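N-acetylneuraminate epimerase (Escherichia coli, PDB 2UVK) catalyses the mutarotation of sialic acid, speeding the conversion of the alpha-anomer of N-acetylneuraminate to the beta-anomer. Local coordinates at residues Ile24-Ala29 with Ala49-Gly54; Gly54-Ala59 with Phe85-Lys90; Asn67-Gly72 with Leu171-Ser176; Gly75-Ser78 with Thr82-Phe85; His89-Asn92 with Ser97-Lys100. All coordinates share one frame; numbering follows the deposited sequence. Where two conformers were deposited one is given.

Interaction 1 (Ile24-Ala29 with Ala49-Gly54); sequences IGLGSA and AAFPGG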
# COMPACT_ATOMS: atom_id res chain seq x y z
N ILE B 24 -15.10 24.90 -4.10
CA ILE B 24 -13.88 24.54 -4.84
C ILE B 24 -12.64 25.02 -4.13
O ILE B 24 -12.64 26.02 -3.42
CB ILE B 24 -13.87 25.10 -6.25
CG1 ILE B 24 -13.96 26.63 -6.24
CG2 ILE B 24 -15.00 24.49 -7.10
CD1 ILE B 24 -13.72 27.28 -7.56
N GLY B 25 -11.54 24.31 -4.35
CA GLY B 25 -10.30 24.72 -3.74
C GLY B 25 -9.14 23.85 -4.14
O GLY B 25 -9.27 22.88 -4.90
N LEU B 26 -7.99 24.26 -3.65
CA LEU B 26 -6.73 23.53 -3.85
C LEU B 26 -6.27 23.54 -5.31
O LEU B 26 -6.63 24.43 -6.06
CB LEU B 26 -6.80 22.14 -3.22
CG LEU B 26 -7.23 22.10 -1.76
CD1 LEU B 26 -7.31 20.69 -1.19
CD2 LEU B 26 -6.33 23.03 -0.89
N GLY B 27 -5.38 22.61 -5.66
CA GLY B 27 -4.76 22.66 -6.96
C GLY B 27 -4.03 23.97 -7.09
O GLY B 27 -3.38 24.41 -6.12
N SER B 28 -4.11 24.59 -8.24
CA SER B 28 -3.37 25.84 -8.48
C SER B 28 -3.93 27.02 -7.66
O SER B 28 -3.34 28.12 -7.70
CB SER B 28 -3.30 26.16 -9.97
OG SER B 28 -4.59 26.26 -10.53
N ALA B 29 -5.02 26.80 -6.93
CA ALA B 29 -5.52 27.81 -5.98
C ALA B 29 -4.76 27.82 -4.65
O ALA B 29 -5.04 28.64 -3.78
CB ALA B 29 -7.02 27.66 -5.75
N ALA B 49 -12.25 29.82 4.77
CA ALA B 49 -11.07 29.59 5.59
C ALA B 49 -10.07 28.75 4.79
O ALA B 49 -10.45 27.81 4.09
CB ALA B 49 -11.46 28.89 6.88
N ALA B 50 -8.80 29.12 4.91
CA ALA B 50 -7.73 28.42 4.19
C ALA B 50 -7.60 26.98 4.64
O ALA B 50 -7.77 26.63 5.79
CB ALA B 50 -6.41 29.16 4.38
N PHE B 51 -7.25 26.13 3.69
CA PHE B 51 -6.94 24.73 3.98
C PHE B 51 -5.67 24.66 4.82
O PHE B 51 -4.65 25.20 4.41
CB PHE B 51 -6.78 23.98 2.65
CG PHE B 51 -6.62 22.50 2.80
CD1 PHE B 51 -7.68 21.70 3.16
CD2 PHE B 51 -5.38 21.89 2.58
CE1 PHE B 51 -7.51 20.33 3.29
CE2 PHE B 51 -5.24 20.54 2.70
CZ PHE B 51 -6.29 19.76 3.05
N PRO B 52 -5.72 24.00 5.98
CA PRO B 52 -4.58 23.97 6.87
C PRO B 52 -3.51 22.93 6.56
O PRO B 52 -2.47 22.90 7.23
CB PRO B 52 -5.23 23.63 8.21
CG PRO B 52 -6.34 22.82 7.89
CD PRO B 52 -6.88 23.35 6.62
N GLY B 53 -3.75 22.07 5.57
CA GLY B 53 -2.78 20.99 5.26
C GLY B 53 -1.78 21.29 4.15
O GLY B 53 -1.09 20.36 3.63
N GLY B 54 -1.67 22.56 3.77
CA GLY B 54 -0.84 22.98 2.67
C GLY B 54 -1.46 22.73 1.32
O GLY B 54 -2.49 22.06 1.22
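Leu26 sets its CG anti to the carbonyl carbon (chi1 -52°), while Phe51 sets its CG anti to the backbone N (chi1 -173°). These settings bring a leucine methyl over the middle of a phenylalanine ring. The protein is a Kelch-repeat beta-propeller, and both segments lie in Kelch 1. Segment 24-29 runs off strand 21-25, and Leu26 follows in the chain. Phe51 sits in the loop that leads from strand 46-47 to strand 60-64, the passage from one four-stranded sheet to the next.

The two side chains cross at about a right angle. Leu26 CD1 is 4.2 Å from the centroid of the Phe51 ring and 2° off the ring normal. This is a CH-pi contact aimed straight at the face. The second methyl works at the stem of the ring. Leu26 CD2 lies 3.7 Å from Phe51 CB and also touches CG. One branch therefore covers the ring and the other wedges against its root. The pair is buried and apolar. Val70 of strand 67-71 touches both side chains, so the contact packs the connecting loop between neighbouring blades. Phe51 also meets Trp98 edge-to-face.

The turn that carries Leu26 is closed by its own backbone, with Ala29 N donating to Leu26 O at 3.0 Å. Gly54 O lies in the plane of the Phe51 ring, at its edge, 3.2 Å from Phe51 CD2.

Interaction 2 (Gly54-Ala59 with Phe85-Lys90); sequences GPRDQA and FNDVHK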
# COMPACT_ATOMS: atom_id res chain seq x y z
N GLY B 54 -1.67 22.56 3.77
CA GLY B 54 -0.84 22.98 2.67
C GLY B 54 -1.46 22.73 1.32
O GLY B 54 -2.49 22.06 1.22
N PRO B 55 -0.85 23.28 0.25
CA PRO B 55 -1.35 23.05 -1.10
C PRO B 55 -1.40 21.57 -1.45
O PRO B 55 -0.53 20.82 -1.02
CB PRO B 55 -0.32 23.75 -1.97
CG PRO B 55 0.25 24.85 -1.05
CD PRO B 55 0.32 24.19 0.25
N ARG B 56 -2.42 21.18 -2.21
CA ARG B 56 -2.61 19.78 -2.65
C ARG B 56 -3.03 19.77 -4.09
O ARG B 56 -4.02 20.43 -4.44
CB ARG B 56 -3.70 19.05 -1.86
CG ARG B 56 -3.53 19.02 -0.35
CD ARG B 56 -2.29 18.27 0.15
NE ARG B 56 -2.16 18.32 1.61
CZ ARG B 56 -2.73 17.51 2.49
NH1 ARG B 56 -3.52 16.53 2.09
NH2 ARG B 56 -2.49 17.64 3.80
N ASP B 57 -2.30 19.02 -4.93
CA ASP B 57 -2.76 18.69 -6.28
C ASP B 57 -3.36 17.30 -6.27
O ASP B 57 -2.92 16.42 -5.55
CB ASP B 57 -1.59 18.69 -7.27
CG ASP B 57 -1.13 20.06 -7.68
OD1 ASP B 57 -1.81 21.08 -7.45
OD2 ASP B 57 -0.02 20.11 -8.28
N GLN B 58 -4.44 17.11 -7.02
CA GLN B 58 -5.03 15.78 -7.13
C GLN B 58 -5.63 15.24 -5.82
O GLN B 58 -5.73 14.02 -5.61
CB GLN B 58 -4.05 14.76 -7.75
CG GLN B 58 -3.59 15.16 -9.15
CD GLN B 58 -2.80 14.08 -9.83
OE1 GLN B 58 -3.26 12.95 -9.95
NE2 GLN B 58 -1.59 14.40 -10.25
N ALA B 59 -6.06 16.14 -4.93
CA ALA B 59 -6.92 15.74 -3.82
C ALA B 59 -8.33 15.41 -4.32
O ALA B 59 -8.71 15.71 -5.46
CB ALA B 59 -7.00 16.86 -2.81
N PHE B 85 -0.11 12.36 0.15
CA PHE B 85 -0.69 12.34 1.50
C PHE B 85 -1.75 11.25 1.67
O PHE B 85 -2.30 10.81 0.67
CB PHE B 85 -1.34 13.71 1.82
CG PHE B 85 -0.35 14.82 2.07
CD1 PHE B 85 -0.08 15.19 3.36
CD2 PHE B 85 0.21 15.54 1.04
CE1 PHE B 85 0.82 16.20 3.61
CE2 PHE B 85 1.08 16.55 1.29
CZ PHE B 85 1.37 16.88 2.61
N ASN B 86 -2.02 10.85 2.90
CA ASN B 86 -3.04 9.82 3.20
C ASN B 86 -4.03 10.33 4.23
O ASN B 86 -4.62 9.54 4.95
CB ASN B 86 -2.42 8.51 3.70
CG ASN B 86 -1.95 8.59 5.16
OD1 ASN B 86 -1.46 9.65 5.60
ND2 ASN B 86 -2.10 7.50 5.92
N ASP B 87 -4.19 11.64 4.30
CA ASP B 87 -4.96 12.24 5.39
C ASP B 87 -6.37 12.69 4.99
O ASP B 87 -6.75 12.65 3.81
CB ASP B 87 -4.19 13.41 6.02
CG ASP B 87 -3.85 14.51 5.04
OD1 ASP B 87 -4.26 14.44 3.85
OD2 ASP B 87 -3.12 15.46 5.44
N VAL B 88 -7.14 13.06 6.01
CA VAL B 88 -8.50 13.57 5.82
C VAL B 88 -8.65 14.85 6.65
O VAL B 88 -8.27 14.90 7.83
CB VAL B 88 -9.54 12.54 6.29
CG1 VAL B 88 -10.98 13.01 5.97
CG2 VAL B 88 -9.26 11.16 5.70
N HIS B 89 -9.17 15.88 5.99
CA HIS B 89 -9.56 17.12 6.66
C HIS B 89 -11.06 17.29 6.54
O HIS B 89 -11.66 16.86 5.58
CB HIS B 89 -8.84 18.30 6.02
CG HIS B 89 -7.40 18.41 6.40
ND1 HIS B 89 -6.42 17.62 5.85
CD2 HIS B 89 -6.76 19.25 7.25
CE1 HIS B 89 -5.24 17.96 6.35
NE2 HIS B 89 -5.42 18.95 7.20
N LYS B 90 -11.65 17.92 7.56
CA LYS B 90 -13.09 18.20 7.56
C LYS B 90 -13.33 19.68 7.65
O LYS B 90 -12.77 20.35 8.52
CB LYS B 90 -13.74 17.51 8.75
CG LYS B 90 -15.23 17.78 8.91
CD LYS B 90 -15.84 16.92 10.01
CE LYS B 90 -15.36 17.33 11.39
NZ LYS B 90 -15.96 18.62 11.86
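The guanidinium of Arg56 lies flat over one face of the Phe85 ring, and the Asp87 carboxylate meets its edge. The stacked planes are 4° apart and their centres are separated by 3.6 Å. Arg56 CZ sits over the middle of the ring, so this is a cation-pi stack as well as a flat one. The arginine chain bends at chi2 (-63°) and crosses Phe85 at about a right angle.

Asp87 is gripped end-on. Arg56 NH1 donates to Asp87 OD1 at 2.8 Å, and Arg56 NH2 donates to Asp87 OD2, also at 2.8 Å. Each oxygen uses its syn lone pair. The guanidinium and carboxylate planes are 13° apart, which makes a nearly coplanar, two-bond salt bridge. It fixes the rotation of both groups. His89 approaches obliquely, with CE1 3.8 Å from Arg56 NH2.

Two backbone oxygens add to the hold: Arg56 NE donates to Gly53 O, and NH1 also donates to Gly72 O. A leucine here would probably leave the buried carboxylate of Asp87 without its counter-charge and the Phe85 face without its stacked partner.

Arg56 comes from the loop between strands 46-47 and 60-64, in Kelch 1. Phe85 and Asp87 belong to Kelch 2, on the chain between the hairpin strand 82-84 and strand 88-92. The arginine thus pins the link between two propeller blades to the sheet that follows it.

Interaction 3 (Asn67-Gly72 with Leu171-Ser176); sequences NLYVFG and LSFDPS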
# COMPACT_ATOMS: atom_id res chain seq x y z
N ASN B 67 -21.01 18.25 6.07
CA ASN B 67 -19.63 18.63 6.21
C ASN B 67 -18.88 18.21 4.98
O ASN B 67 -19.26 17.25 4.31
CB ASN B 67 -19.01 17.97 7.43
CG ASN B 67 -19.61 18.46 8.72
OD1 ASN B 67 -19.35 19.59 9.12
ND2 ASN B 67 -20.38 17.61 9.38
N LEU B 68 -17.83 18.97 4.70
CA LEU B 68 -16.96 18.75 3.53
C LEU B 68 -15.69 18.03 3.98
O LEU B 68 -14.98 18.51 4.86
CB LEU B 68 -16.64 20.09 2.89
CG LEU B 68 -15.55 20.12 1.81
CD1 LEU B 68 -16.05 19.36 0.60
CD2 LEU B 68 -15.21 21.56 1.47
N TYR B 69 -15.42 16.89 3.35
CA TYR B 69 -14.20 16.09 3.62
C TYR B 69 -13.26 16.18 2.44
O TYR B 69 -13.69 16.06 1.32
CB TYR B 69 -14.57 14.63 3.88
CG TYR B 69 -15.42 14.49 5.11
CD1 TYR B 69 -14.86 14.28 6.35
CD2 TYR B 69 -16.80 14.64 5.05
CE1 TYR B 69 -15.64 14.24 7.53
CE2 TYR B 69 -17.59 14.57 6.20
CZ TYR B 69 -17.01 14.36 7.44
OH TYR B 69 -17.81 14.30 8.59
N VAL B 70 -11.97 16.37 2.72
CA VAL B 70 -10.91 16.42 1.69
C VAL B 70 -9.91 15.29 1.98
O VAL B 70 -9.49 15.12 3.12
CB VAL B 70 -10.19 17.79 1.65
CG1 VAL B 70 -9.03 17.76 0.66
CG2 VAL B 70 -11.19 18.89 1.27
N PHE B 71 -9.59 14.53 0.94
CA PHE B 71 -8.76 13.33 1.03
C PHE B 71 -7.46 13.49 0.21
O PHE B 71 -7.47 13.69 -1.00
CB PHE B 71 -9.54 12.13 0.48
CG PHE B 71 -10.81 11.90 1.20
CD1 PHE B 71 -10.87 11.08 2.31
CD2 PHE B 71 -11.97 12.50 0.73
CE1 PHE B 71 -12.08 10.88 2.99
CE2 PHE B 71 -13.20 12.31 1.40
CZ PHE B 71 -13.24 11.49 2.51
N GLY B 72 -6.33 13.35 0.90
CA GLY B 72 -5.05 13.20 0.24
C GLY B 72 -4.59 14.33 -0.65
O GLY B 72 -4.73 15.52 -0.31
N LEU B 171 -11.75 1.36 -0.69
CA LEU B 171 -11.70 1.72 0.72
C LEU B 171 -12.96 2.50 1.06
O LEU B 171 -13.47 3.24 0.21
CB LEU B 171 -10.47 2.62 0.98
CG LEU B 171 -9.11 2.17 0.41
CD1 LEU B 171 -8.05 3.27 0.72
CD2 LEU B 171 -8.69 0.82 0.93
N SER B 172 -13.46 2.36 2.28
CA SER B 172 -14.56 3.21 2.71
C SER B 172 -14.21 3.92 4.02
O SER B 172 -13.69 3.31 4.96
CB SER B 172 -15.88 2.43 2.84
OG SER B 172 -15.83 1.44 3.85
N PHE B 173 -14.47 5.22 4.02
CA PHE B 173 -14.27 6.09 5.17
C PHE B 173 -15.65 6.42 5.74
O PHE B 173 -16.51 6.92 5.01
CB PHE B 173 -13.56 7.38 4.73
CG PHE B 173 -13.60 8.49 5.74
CD1 PHE B 173 -12.68 8.55 6.76
CD2 PHE B 173 -14.56 9.50 5.66
CE1 PHE B 173 -12.70 9.59 7.70
CE2 PHE B 173 -14.56 10.52 6.58
CZ PHE B 173 -13.64 10.56 7.59
N ASP B 174 -15.83 6.17 7.03
CA ASP B 174 -17.11 6.44 7.72
C ASP B 174 -16.95 7.72 8.53
O ASP B 174 -16.20 7.73 9.50
CB ASP B 174 -17.49 5.26 8.61
CG ASP B 174 -18.87 5.44 9.28
OD1 ASP B 174 -19.41 6.55 9.20
OD2 ASP B 174 -19.38 4.46 9.85
N PRO B 175 -17.65 8.81 8.16
CA PRO B 175 -17.47 10.07 8.88
C PRO B 175 -17.78 10.01 10.39
O PRO B 175 -17.23 10.78 11.16
CB PRO B 175 -18.43 11.03 8.17
CG PRO B 175 -18.74 10.41 6.88
CD PRO B 175 -18.61 8.94 7.05
N SER B 176 -18.65 9.09 10.78
CA SER B 176 -19.05 8.97 12.17
C SER B 176 -17.93 8.43 13.06
O SER B 176 -17.77 8.88 14.19
CB SER B 176 -20.29 8.08 12.26
OG SER B 176 -21.35 8.67 11.51
O HOH W 1 -16.42 13.28 10.82
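Phe173 pushes its ring into the notch formed by Tyr69 and Phe71, which stand two residues apart on the same face of strand 67-71. The edge of Phe71 points at the face of Phe173 in an edge-to-face pair, with centroids 5.5 Å apart and planes at 79°. Phe71 CE1 touches toward the rim of that face, 3.9 Å from Phe173 CD2. Tyr69 forms the other wall of the notch. Its CD1 rests 3.8 Å from Phe173 CE2, and the two rings meet obliquely, with planes at 59°. Phe173 reaches both because its CG is anti to the backbone N (chi1 166°).

Farther out, Pro175 forms a second bump. Its CB presses on the hydroxyl end of Tyr69, 3.4 Å from Tyr69 OH. A water bridges the same end, 2.8 Å from Tyr69 OH, and donates to Pro175 O at 2.6 Å. An Asx turn shapes the chain here, with Ser176 N donating to Asp174 OD1. With a valine in place of Tyr69, Pro175 CB would probably lose its cover and the water one of its two anchors.

The aromatic cluster joins two adjacent blades of the propeller. Tyr69 and Phe71 belong to the sheet of strands 67-71 and 88-92. Phe173 belongs to the next sheet, where strands 120-125 and 169-174 are neighbours. Val88 of strand 88-92 and Ala121 of strand 120-125 both touch Phe71. Leu101, in the loop after strand 97-100, touches Phe173.

Interaction 4 (Gly75-Ser78 with Thr82-Phe85); sequences GKNS and TQVF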
# COMPACT_ATOMS: atom_id res chain seq x y z
N GLY B 75 1.62 17.13 -2.30
CA GLY B 75 2.17 18.39 -1.83
C GLY B 75 3.46 18.17 -1.10
O GLY B 75 4.03 17.11 -1.22
N LYS B 76 3.87 19.12 -0.30
CA LYS B 76 5.17 19.08 0.33
C LYS B 76 5.13 18.50 1.73
O LYS B 76 4.26 18.90 2.57
CB LYS B 76 5.82 20.48 0.33
CG LYS B 76 6.01 21.08 -1.05
CD LYS B 76 6.84 20.20 -1.98
CE LYS B 76 7.35 20.93 -3.19
NZ LYS B 76 8.35 20.08 -3.89
N ASN B 77 6.07 17.61 2.03
CA ASN B 77 6.27 17.11 3.38
C ASN B 77 7.08 18.15 4.20
O ASN B 77 7.42 19.23 3.71
CB ASN B 77 6.90 15.71 3.43
CG ASN B 77 8.31 15.65 2.88
OD1 ASN B 77 8.97 16.66 2.73
ND2 ASN B 77 8.77 14.44 2.55
N SER B 78 7.36 17.80 5.45
CA SER B 78 8.06 18.71 6.37
C SER B 78 9.50 18.98 5.94
O SER B 78 10.11 19.95 6.39
CB SER B 78 8.03 18.15 7.77
OG SER B 78 8.80 16.96 7.88
N THR B 82 8.19 16.77 -2.52
CA THR B 82 6.90 16.37 -3.03
C THR B 82 6.59 14.96 -2.60
O THR B 82 7.42 14.04 -2.70
CB THR B 82 6.92 16.47 -4.57
OG1 THR B 82 7.09 17.85 -4.95
CG2 THR B 82 5.64 15.92 -5.19
N GLN B 83 5.35 14.77 -2.14
CA GLN B 83 4.91 13.49 -1.65
C GLN B 83 3.39 13.37 -1.78
O GLN B 83 2.69 14.34 -1.97
CB GLN B 83 5.27 13.29 -0.19
CG GLN B 83 4.53 14.25 0.72
CD GLN B 83 4.30 13.72 2.10
OE1 GLN B 83 4.98 12.80 2.57
NE2 GLN B 83 3.41 14.39 2.83
N VAL B 84 2.93 12.14 -1.59
CA VAL B 84 1.51 11.81 -1.56
C VAL B 84 1.04 11.75 -0.12
O VAL B 84 1.66 11.10 0.72
CB VAL B 84 1.29 10.41 -2.21
CG1 VAL B 84 -0.15 9.97 -2.13
CG2 VAL B 84 1.75 10.42 -3.62
N PHE B 85 -0.11 12.36 0.15
CA PHE B 85 -0.69 12.34 1.50
C PHE B 85 -1.75 11.25 1.67
O PHE B 85 -2.30 10.81 0.67
CB PHE B 85 -1.34 13.71 1.82
CG PHE B 85 -0.35 14.82 2.07
CD1 PHE B 85 -0.08 15.19 3.36
CD2 PHE B 85 0.21 15.54 1.04
CE1 PHE B 85 0.82 16.20 3.61
CE2 PHE B 85 1.08 16.55 1.29
CZ PHE B 85 1.37 16.88 2.61
O HOH W 2 7.61 11.63 2.73
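Gly75 and Gln83 satisfy each other's backbone. Gly75 N donates to Gln83 O at 3.0 Å, and Gln83 N donates to Gly75 O at 2.8 Å. Next to this hydrogen-bonded pair, Lys76 and Thr82 form a non-hydrogen-bonded pair. Thr82 CA adds a CA-H...O contact to Gly75 O, at 3.5 Å.

The lysine chain bends at chi2 (-57°) and turns its amine back across the strands. Lys76 NZ donates to Thr82 OG1 at 2.8 Å. A water links Asn77 and Gln83. It accepts from Asn77 ND2 at 3.0 Å and donates to Gln83 OE1 at 2.9 Å. Asn77 OD1 has its main partner in the turn, where it accepts from Leu81 N. Val84 N is bonded to Asn133 OD1 of helix 129-142.

Phe85 closes one end. The edge of its ring faces Gly75 N and Lys76 O, with Phe85 CZ 3.5 Å from Lys76 O. A side chain at position 75 would be tight against this ring, so glycine fits there.

The arrangement is a short antiparallel beta hairpin, strands 74-76 and 82-84. It lies within Kelch 2, between strands 67-71 and 88-92 in the chain, as a two-stranded sheet separate from the blade's four-stranded one.

Interaction 5 (His89-Asn92 with Ser97-Lys100); sequences HKYN and SWVK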
# COMPACT_ATOMS: atom_id res chain seq x y z
N HIS B 89 -9.17 15.88 5.99
CA HIS B 89 -9.56 17.12 6.66
C HIS B 89 -11.06 17.29 6.54
O HIS B 89 -11.66 16.86 5.58
CB HIS B 89 -8.84 18.30 6.02
CG HIS B 89 -7.40 18.41 6.40
ND1 HIS B 89 -6.42 17.62 5.85
CD2 HIS B 89 -6.76 19.25 7.25
CE1 HIS B 89 -5.24 17.96 6.35
NE2 HIS B 89 -5.42 18.95 7.20
N LYS B 90 -11.65 17.92 7.56
CA LYS B 90 -13.09 18.20 7.56
C LYS B 90 -13.33 19.68 7.65
O LYS B 90 -12.77 20.35 8.52
CB LYS B 90 -13.74 17.51 8.75
CG LYS B 90 -15.23 17.78 8.91
CD LYS B 90 -15.84 16.92 10.01
CE LYS B 90 -15.36 17.33 11.39
NZ LYS B 90 -15.96 18.62 11.86
N TYR B 91 -14.17 20.19 6.77
CA TYR B 91 -14.59 21.60 6.80
C TYR B 91 -16.05 21.68 7.19
O TYR B 91 -16.90 21.02 6.60
CB TYR B 91 -14.41 22.24 5.44
CG TYR B 91 -14.97 23.64 5.31
CD1 TYR B 91 -14.30 24.74 5.84
CD2 TYR B 91 -16.18 23.86 4.66
CE1 TYR B 91 -14.81 26.02 5.70
CE2 TYR B 91 -16.70 25.16 4.54
CZ TYR B 91 -16.00 26.21 5.05
OH TYR B 91 -16.51 27.48 4.94
N ASN B 92 -16.31 22.48 8.23
CA ASN B 92 -17.68 22.74 8.71
C ASN B 92 -18.17 24.07 8.14
O ASN B 92 -17.64 25.13 8.47
CB ASN B 92 -17.68 22.72 10.24
CG ASN B 92 -19.06 22.98 10.84
OD1 ASN B 92 -20.01 23.26 10.12
ND2 ASN B 92 -19.17 22.85 12.16
N SER B 97 -14.72 26.57 9.33
CA SER B 97 -13.53 26.12 10.05
C SER B 97 -13.14 24.72 9.58
O SER B 97 -14.01 23.88 9.33
CB SER B 97 -13.77 26.13 11.57
OG SER B 97 -14.86 25.30 11.94
N TRP B 98 -11.83 24.51 9.55
CA TRP B 98 -11.23 23.20 9.18
C TRP B 98 -10.66 22.50 10.40
O TRP B 98 -10.12 23.14 11.31
CB TRP B 98 -10.07 23.41 8.21
CG TRP B 98 -10.45 23.84 6.85
CD1 TRP B 98 -10.51 25.12 6.39
CD2 TRP B 98 -10.76 22.99 5.73
NE1 TRP B 98 -10.88 25.12 5.06
CE2 TRP B 98 -11.03 23.83 4.63
CE3 TRP B 98 -10.86 21.60 5.56
CZ2 TRP B 98 -11.39 23.33 3.37
CZ3 TRP B 98 -11.21 21.10 4.29
CH2 TRP B 98 -11.48 21.97 3.23
N VAL B 99 -10.72 21.17 10.40
CA VAL B 99 -9.91 20.36 11.30
C VAL B 99 -9.31 19.20 10.53
O VAL B 99 -9.91 18.68 9.61
CB VAL B 99 -10.70 19.86 12.53
CG1 VAL B 99 -11.81 18.89 12.14
CG2 VAL B 99 -9.76 19.28 13.58
N LYS B 100 -8.11 18.81 10.91
CA LYS B 100 -7.52 17.57 10.40
C LYS B 100 -8.04 16.45 11.27
O LYS B 100 -8.12 16.59 12.50
CB LYS B 100 -6.01 17.63 10.49
CG LYS B 100 -5.33 16.36 9.97
CD LYS B 100 -3.82 16.46 9.95
CE LYS B 100 -3.26 15.14 9.51
NZ LYS B 100 -1.77 15.04 9.63
O HOH W 3 -14.38 21.06 10.78
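Lys90 O is gripped from several directions. Val99 N donates to it at 2.9 Å. A water also donates to Lys90 O at 2.9 Å, and Trp98 CA makes a CA-H...O contact to it at 3.3 Å. The same water donates to Ser97 O and accepts from Lys90 NZ at 3.1 Å. Bends at chi3 (69°) and chi4 (73°) bring the lysine amine round to the water. In the other direction, Lys90 N donates to Val99 O at 2.8 Å. Asn92 N donates to Ser97 O; the return bond from Ser97 N to Asn92 O is weak.

These bonds build the antiparallel hairpin of strands 88-92 and 97-100, the third and fourth strands of a four-stranded Kelch blade. Strand 97-100 is at one edge of this sheet within the chain.

His89, Tyr91, Trp98 and Lys100 share one face. Tyr91 CB stands over the six-membered ring of Trp98, 3.4 Å from its centroid and 6° off the normal, a close CH-pi contact. Farther along, Tyr91 CD1 lies 3.5 Å from Trp98 NE1, and the Tyr91 ring and the five-membered ring meet obliquely. Trp98 NE1 has its hydrogen-bond partner outside the hairpin, Ala49 O, and Tyr91 OH bonds to Asn96 OD1. Lys100 is extended and lays its CG over one face of His89, 4.0 Å from the ring centroid. On the opposite face of the sheet, Lys90 and Val99 run side by side, with Lys90 CE against Val99 CG1.

Interaction 1 comes first along the chain and shares Gly54 with interaction 2; their centres are 9 Å apart. Interaction 2 ends on strand 88-92, where interaction 5 begins, and shares Phe85 with interaction 4. Interactions 4 and 5 are nested in the loop closed by interaction 3. Strands 67-71, 88-92 and 97-100, used by interactions 2, 3 and 5, lie side by side in one sheet. Interaction 4 sits on a separate hairpin, about 19 Å between centres from interactions 3 and 5. On the four-stranded sheet, interaction 1 packs against Val70. Interaction 2 joins the approach to strand 88-92 to the loop from strand 46-47. Interaction 3 joins strand 67-71 to strand 169-174 of the next sheet.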